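Local coordinates for protein LbaCas13a H328A (C2c2) (Lachnospiraceae bacterium NK4A179, PDB 5WLH) that binds a CRISPR guide RNA as an RNA-guided, RNA-targeting nuclease of the Cas13a (C2c2) family, captured here with an unprocessed precursor guide, at residues 123-126 and 127-131; 220-223 and 224-228. All coordinates share one frame; numbering follows the deposited sequence.

Contact 1: residues 123-126 and 127-131; sequences ELSY and TNRRN. With nucleotides of chain B.
Arg130 lays its aliphatic stem across the ring of Tyr126, one helical turn earlier. Its CD sits over the ring face, displaced toward the rim and 3.7 Å from the ring centroid, which meets the criteria of a CH-pi contact. The tyrosine's chi1 of 172° turns CG away from its own N and carries the ring along the helix surface to where this arginine can lie over it. The arginine chain then bends at its third torsion, and its guanidinium plane ends 24° from that of the ring. NE lies 3.1 Å from Tyr126 OH, yet the angle is too poor for a hydrogen bond; the hydroxyl is bonded to Gln238 instead. Beyond the ring, Arg130 NH1 reaches OP1 of G15 of chain B at 3.1 Å, placing positive charge beside the RNA backbone.

Thr127 turns its hydroxyl back toward the preceding turn: OG1 donates to Glu123 O at 3.1 Å from above the carbonyl plane. The Thr127 amide reaches the same oxygen in that plane, with an N-H...O angle of 170°, so two donors grip one carbonyl. Arg129, extended from CG to NE, instead passes Ser125 O with its CG at 3.4 Å and directs its guanidinium to Glu228 and the carbonyl of Arg220.

These contacts belong to the last turns of helix 115-130, whose helical backbone angles end before Asn131. Helix 218-230 packs against Ser125, Tyr126, Asn128 and Arg129, while helix 233-244 touches Glu123, Tyr126 and Arg129; Lys236 of the latter pairs with the Glu123 carboxylate.

Contact 2: residues 220-223 and 224-228; sequences RDFI and DYVLE
Arg220 and Asp224 form an i to i+4 salt bridge along helix 218-230, NH1 to OD2 at 3.0 Å. The carboxylate CG lies at the guanidinium edge, but the two planes stand 60° apart, and OD2 is approached on its anti side with an N-H...O angle of 151°. A bend at chi2 (81°) turns the arginine forward, toward the next turn and Asp224, for a pairing through one nitrogen and one oxygen.

Farther round, Val226 CG2 rests over one face of the Phe222 ring, 3.5 Å from its CE1. Ile223 and Leu227 lie side by side, pointing the same way, with Ile223 CG2 and Leu227 CD1 4.0 Å apart. Backbone bonds from Val226 N to Phe222 O and from Leu227 N to Ile223 O run alongside; the wider pi-type turn spans 220-223.

In the second shell, Phe222 packs on Val195, Leu199 and Leu202 of helix 193-206, and Ser125 bonds Arg220 NH1. An alanine in place of Asp224 is likely to cost Arg220 its salt-bridge partner one turn on and leave the hydroxyls of Ser136 and Tyr121 without this acceptor. Ser136 OG bonds Asp224 OD2, while Tyr121 OH and Gln219 NE2 both meet Asp224 OD1.

How the contacts relate
Contact 1 comes first along the chain, on helix 115-130, and contact 2 follows on helix 218-230; their centres lie 11 Å apart, both more than 40 Å from the centre of the chain. Ser125 OG of contact 1 joins them directly, at 2.5 Å from Glu228 OE2 and 2.6 Å from Arg220 NH1, both probable hydrogen bonds. The Arg129-Glu228 salt bridge adds a charged tie between the helices. Through these links the turn whose Arg130 approaches the RNA phosphate is fastened to a largely buried segment of helix 218-230, whose Tyr225 also packs on a phosphate, consistent with a jointly built RNA-facing surface.

Contact 1: residues 123-126 and 127-131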
loop_
_atom_site.group_PDB
_atom_site.type_symbol
_atom_site.label_atom_id
_atom_site.label_comp_id
_atom_site.label_asym_id
_atom_site.label_seq_id
_atom_site.Cartn_x
_atom_site.Cartn_y
_atom_site.Cartn_z
ATOM N N GLU A 123 10.225 -31.581 29.290
ATOM C CA GLU A 123 8.762 -31.588 29.324
ATOM C C GLU A 123 8.252 -31.388 30.743
ATOM O O GLU A 123 7.383 -30.542 30.997
ATOM C CB GLU A 123 8.226 -32.904 28.753
ATOM C CG GLU A 123 8.593 -33.166 27.310
ATOM C CD GLU A 123 7.659 -32.482 26.343
ATOM O OE1 GLU A 123 6.611 -31.965 26.795
ATOM O OE2 GLU A 123 7.962 -32.472 25.132
ATOM N N LEU A 124 8.789 -32.161 31.687
ATOM C CA LEU A 124 8.346 -32.039 33.069
ATOM C C LEU A 124 8.755 -30.706 33.683
ATOM O O LEU A 124 8.039 -30.189 34.548
ATOM C CB LEU A 124 8.893 -33.196 33.902
ATOM C CG LEU A 124 8.360 -34.579 33.519
ATOM C CD1 LEU A 124 8.727 -35.606 34.583
ATOM C CD2 LEU A 124 6.845 -34.546 33.284
ATOM N N SER A 125 9.890 -30.136 33.262
ATOM C CA SER A 125 10.286 -28.818 33.756
ATOM C C SER A 125 9.254 -27.767 33.366
ATOM O O SER A 125 8.855 -26.930 34.181
ATOM C CB SER A 125 11.653 -28.436 33.203
ATOM O OG SER A 125 12.000 -27.118 33.584
ATOM N N TYR A 126 8.813 -27.812 32.108
ATOM C CA TYR A 126 7.771 -26.910 31.628
ATOM C C TYR A 126 6.449 -27.166 32.346
ATOM O O TYR A 126 5.807 -26.232 32.842
ATOM C CB TYR A 126 7.618 -27.083 30.115
ATOM C CG TYR A 126 6.448 -26.335 29.522
ATOM C CD1 TYR A 126 6.253 -24.989 29.794
ATOM C CD2 TYR A 126 5.538 -26.977 28.685
ATOM C CE1 TYR A 126 5.184 -24.295 29.253
ATOM C CE2 TYR A 126 4.463 -26.292 28.141
ATOM C CZ TYR A 126 4.293 -24.953 28.428
ATOM O OH TYR A 126 3.231 -24.266 27.893
ATOM N N THR A 127 6.030 -28.433 32.416
ATOM C CA THR A 127 4.776 -28.768 33.087
ATOM C C THR A 127 4.797 -28.352 34.551
ATOM O O THR A 127 3.768 -27.937 35.096
ATOM C CB THR A 127 4.505 -30.270 32.950
ATOM O OG1 THR A 127 4.345 -30.581 31.564
ATOM C CG2 THR A 127 3.232 -30.678 33.685
ATOM N N ASN A 128 5.960 -28.437 35.197
ATOM C CA ASN A 128 6.059 -27.992 36.578
ATOM C C ASN A 128 5.778 -26.501 36.699
ATOM O O ASN A 128 5.218 -26.058 37.710
ATOM C CB ASN A 128 7.435 -28.321 37.144
ATOM C CG ASN A 128 7.537 -29.756 37.617
ATOM O OD1 ASN A 128 6.640 -30.561 37.384
ATOM N ND2 ASN A 128 8.635 -30.082 38.287
ATOM N N ARG A 129 6.144 -25.716 35.681
ATOM C CA ARG A 129 5.851 -24.282 35.706
ATOM C C ARG A 129 4.352 -24.024 35.625
ATOM O O ARG A 129 3.800 -23.262 36.426
ATOM C CB ARG A 129 6.574 -23.570 34.562
ATOM C CG ARG A 129 8.077 -23.652 34.648
ATOM C CD ARG A 129 8.729 -22.815 33.566
ATOM N NE ARG A 129 10.121 -23.200 33.383
ATOM C CZ ARG A 129 11.120 -22.752 34.133
ATOM N NH1 ARG A 129 12.364 -23.144 33.890
ATOM N NH2 ARG A 129 10.871 -21.891 35.115
ATOM N N ARG A 130 3.678 -24.647 34.655
ATOM C CA ARG A 130 2.251 -24.397 34.471
ATOM C C ARG A 130 1.429 -24.918 35.640
ATOM O O ARG A 130 0.400 -24.327 35.985
ATOM C CB ARG A 130 1.761 -25.034 33.172
ATOM C CG ARG A 130 2.824 -25.209 32.115
ATOM C CD ARG A 130 2.270 -25.978 30.934
ATOM N NE ARG A 130 1.360 -25.166 30.133
ATOM C CZ ARG A 130 0.291 -25.644 29.506
ATOM N NH1 ARG A 130 -0.486 -24.834 28.799
ATOM N NH2 ARG A 130 -0.000 -26.936 29.584
ATOM N N ASN A 131 1.853 -26.017 36.252
ATOM C CA ASN A 131 1.144 -26.584 37.386
ATOM C C ASN A 131 1.653 -26.049 38.717
ATOM O O ASN A 131 1.366 -26.644 39.759
ATOM C CB ASN A 131 1.242 -28.110 37.358
ATOM C CG ASN A 131 0.353 -28.725 36.300
ATOM O OD1 ASN A 131 0.753 -28.874 35.148
ATOM N ND2 ASN A 131 -0.867 -29.080 36.684
ATOM P P G B 15 -1.681 -21.485 30.017
ATOM O OP1 G B 15 -0.972 -22.542 30.799
ATOM O OP2 G B 15 -3.094 -21.704 29.599
ATOM O "O5'" G B 15 -1.595 -20.104 30.779
ATOM C "C5'" G B 15 -0.357 -19.666 31.308
ATOM C "C4'" G B 15 -0.376 -18.195 31.605
ATOM O "O4'" G B 15 -0.610 -17.445 30.387
ATOM C "C3'" G B 15 -1.460 -17.717 32.555
ATOM O "O3'" G B 15 -1.088 -17.938 33.906
ATOM C "C2'" G B 15 -1.577 -16.244 32.194
ATOM O "O2'" G B 15 -0.510 -15.513 32.780
ATOM C "C1'" G B 15 -1.351 -16.282 30.679
ATOM N N9 G B 15 -2.626 -16.332 29.942
ATOM C C8 G B 15 -3.369 -17.455 29.660
ATOM N N7 G B 15 -4.474 -17.193 29.012
ATOM C C5 G B 15 -4.456 -15.814 28.865
ATOM C C6 G B 15 -5.398 -14.963 28.243
ATOM O O6 G B 15 -6.453 -15.294 27.688
ATOM N N1 G B 15 -5.017 -13.630 28.320
ATOM C C2 G B 15 -3.859 -13.179 28.906
ATOM N N2 G B 15 -3.654 -11.856 28.873
ATOM N N3 G B 15 -2.967 -13.966 29.492
ATOM C C4 G B 15 -3.329 -15.263 29.439
#

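Contact 2: residues 220-223 and 224-228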
loop_
_atom_site.group_PDB
_atom_site.type_symbol
_atom_site.label_atom_id
_atom_site.label_comp_id
_atom_site.label_asym_id
_atom_site.label_seq_id
_atom_site.Cartn_x
_atom_site.Cartn_y
_atom_site.Cartn_z
ATOM N N ARG A 220 16.913 -23.505 37.964
ATOM C CA ARG A 220 15.510 -23.449 37.565
ATOM C C ARG A 220 15.244 -22.322 36.574
ATOM O O ARG A 220 14.479 -22.496 35.618
ATOM C CB ARG A 220 14.622 -23.288 38.800
ATOM C CG ARG A 220 13.148 -23.524 38.534
ATOM C CD ARG A 220 12.803 -25.011 38.524
ATOM N NE ARG A 220 11.454 -25.221 38.021
ATOM C CZ ARG A 220 11.161 -25.793 36.856
ATOM N NH1 ARG A 220 12.132 -26.229 36.059
ATOM N NH2 ARG A 220 9.892 -25.930 36.486
ATOM N N ASP A 221 15.867 -21.168 36.778
ATOM C CA ASP A 221 15.545 -19.984 35.992
ATOM C C ASP A 221 16.301 -19.919 34.677
ATOM O O ASP A 221 15.782 -19.347 33.708
ATOM C CB ASP A 221 15.824 -18.720 36.806
ATOM C CG ASP A 221 14.769 -18.482 37.876
ATOM O OD1 ASP A 221 13.571 -18.554 37.541
ATOM O OD2 ASP A 221 15.132 -18.240 39.043
ATOM N N PHE A 222 17.504 -20.492 34.603
ATOM C CA PHE A 222 18.235 -20.509 33.344
ATOM C C PHE A 222 18.339 -21.914 32.761
ATOM O O PHE A 222 17.795 -22.176 31.684
ATOM C CB PHE A 222 19.638 -19.908 33.483
ATOM C CG PHE A 222 20.416 -19.945 32.197
ATOM C CD1 PHE A 222 20.003 -19.187 31.110
ATOM C CD2 PHE A 222 21.528 -20.761 32.058
ATOM C CE1 PHE A 222 20.706 -19.221 29.907
ATOM C CE2 PHE A 222 22.217 -20.807 30.859
ATOM C CZ PHE A 222 21.808 -20.031 29.786
ATOM N N ILE A 223 19.017 -22.833 33.451
ATOM C CA ILE A 223 19.384 -24.098 32.813
ATOM C C ILE A 223 18.141 -24.870 32.409
ATOM O O ILE A 223 18.026 -25.340 31.268
ATOM C CB ILE A 223 20.272 -24.936 33.746
ATOM C CG1 ILE A 223 21.591 -24.213 34.008
ATOM C CG2 ILE A 223 20.502 -26.302 33.121
ATOM C CD1 ILE A 223 22.530 -24.982 34.952
ATOM N N ASP A 224 17.200 -25.028 33.344
ATOM C CA ASP A 224 15.982 -25.769 33.051
ATOM C C ASP A 224 15.220 -25.122 31.910
ATOM O O ASP A 224 14.637 -25.818 31.075
ATOM C CB ASP A 224 15.089 -25.852 34.288
ATOM C CG ASP A 224 15.603 -26.837 35.334
ATOM O OD1 ASP A 224 16.577 -27.583 35.078
ATOM O OD2 ASP A 224 15.025 -26.839 36.434
ATOM N N TYR A 225 15.207 -23.790 31.866
ATOM C CA TYR A 225 14.535 -23.104 30.772
ATOM C C TYR A 225 15.231 -23.370 29.447
ATOM O O TYR A 225 14.566 -23.603 28.432
ATOM C CB TYR A 225 14.458 -21.598 31.035
ATOM C CG TYR A 225 13.502 -20.939 30.071
ATOM C CD1 TYR A 225 12.151 -20.872 30.358
ATOM C CD2 TYR A 225 13.947 -20.437 28.852
ATOM C CE1 TYR A 225 11.260 -20.311 29.464
ATOM C CE2 TYR A 225 13.064 -19.863 27.952
ATOM C CZ TYR A 225 11.721 -19.804 28.270
ATOM O OH TYR A 225 10.828 -19.237 27.391
ATOM N N VAL A 226 16.566 -23.315 29.433
ATOM C CA VAL A 226 17.310 -23.615 28.208
ATOM C C VAL A 226 16.921 -24.984 27.669
ATOM O O VAL A 226 16.731 -25.162 26.458
ATOM C CB VAL A 226 18.828 -23.515 28.463
ATOM C CG1 VAL A 226 19.613 -24.110 27.284
ATOM C CG2 VAL A 226 19.217 -22.075 28.655
ATOM N N LEU A 227 16.784 -25.976 28.552
ATOM C CA LEU A 227 16.387 -27.300 28.079
ATOM C C LEU A 227 14.958 -27.302 27.537
ATOM O O LEU A 227 14.674 -27.975 26.542
ATOM C CB LEU A 227 16.533 -28.332 29.190
ATOM C CG LEU A 227 17.967 -28.422 29.721
ATOM C CD1 LEU A 227 17.964 -28.762 31.198
ATOM C CD2 LEU A 227 18.748 -29.433 28.928
ATOM N N GLU A 228 14.044 -26.569 28.181
ATOM C CA GLU A 228 12.694 -26.425 27.628
ATOM C C GLU A 228 12.731 -25.761 26.262
ATOM O O GLU A 228 11.945 -26.102 25.371
ATOM C CB GLU A 228 11.811 -25.607 28.569
ATOM C CG GLU A 228 11.624 -26.192 29.943
ATOM C CD GLU A 228 10.927 -25.223 30.875
ATOM O OE1 GLU A 228 10.173 -24.360 30.360
ATOM O OE2 GLU A 228 11.154 -25.299 32.108
#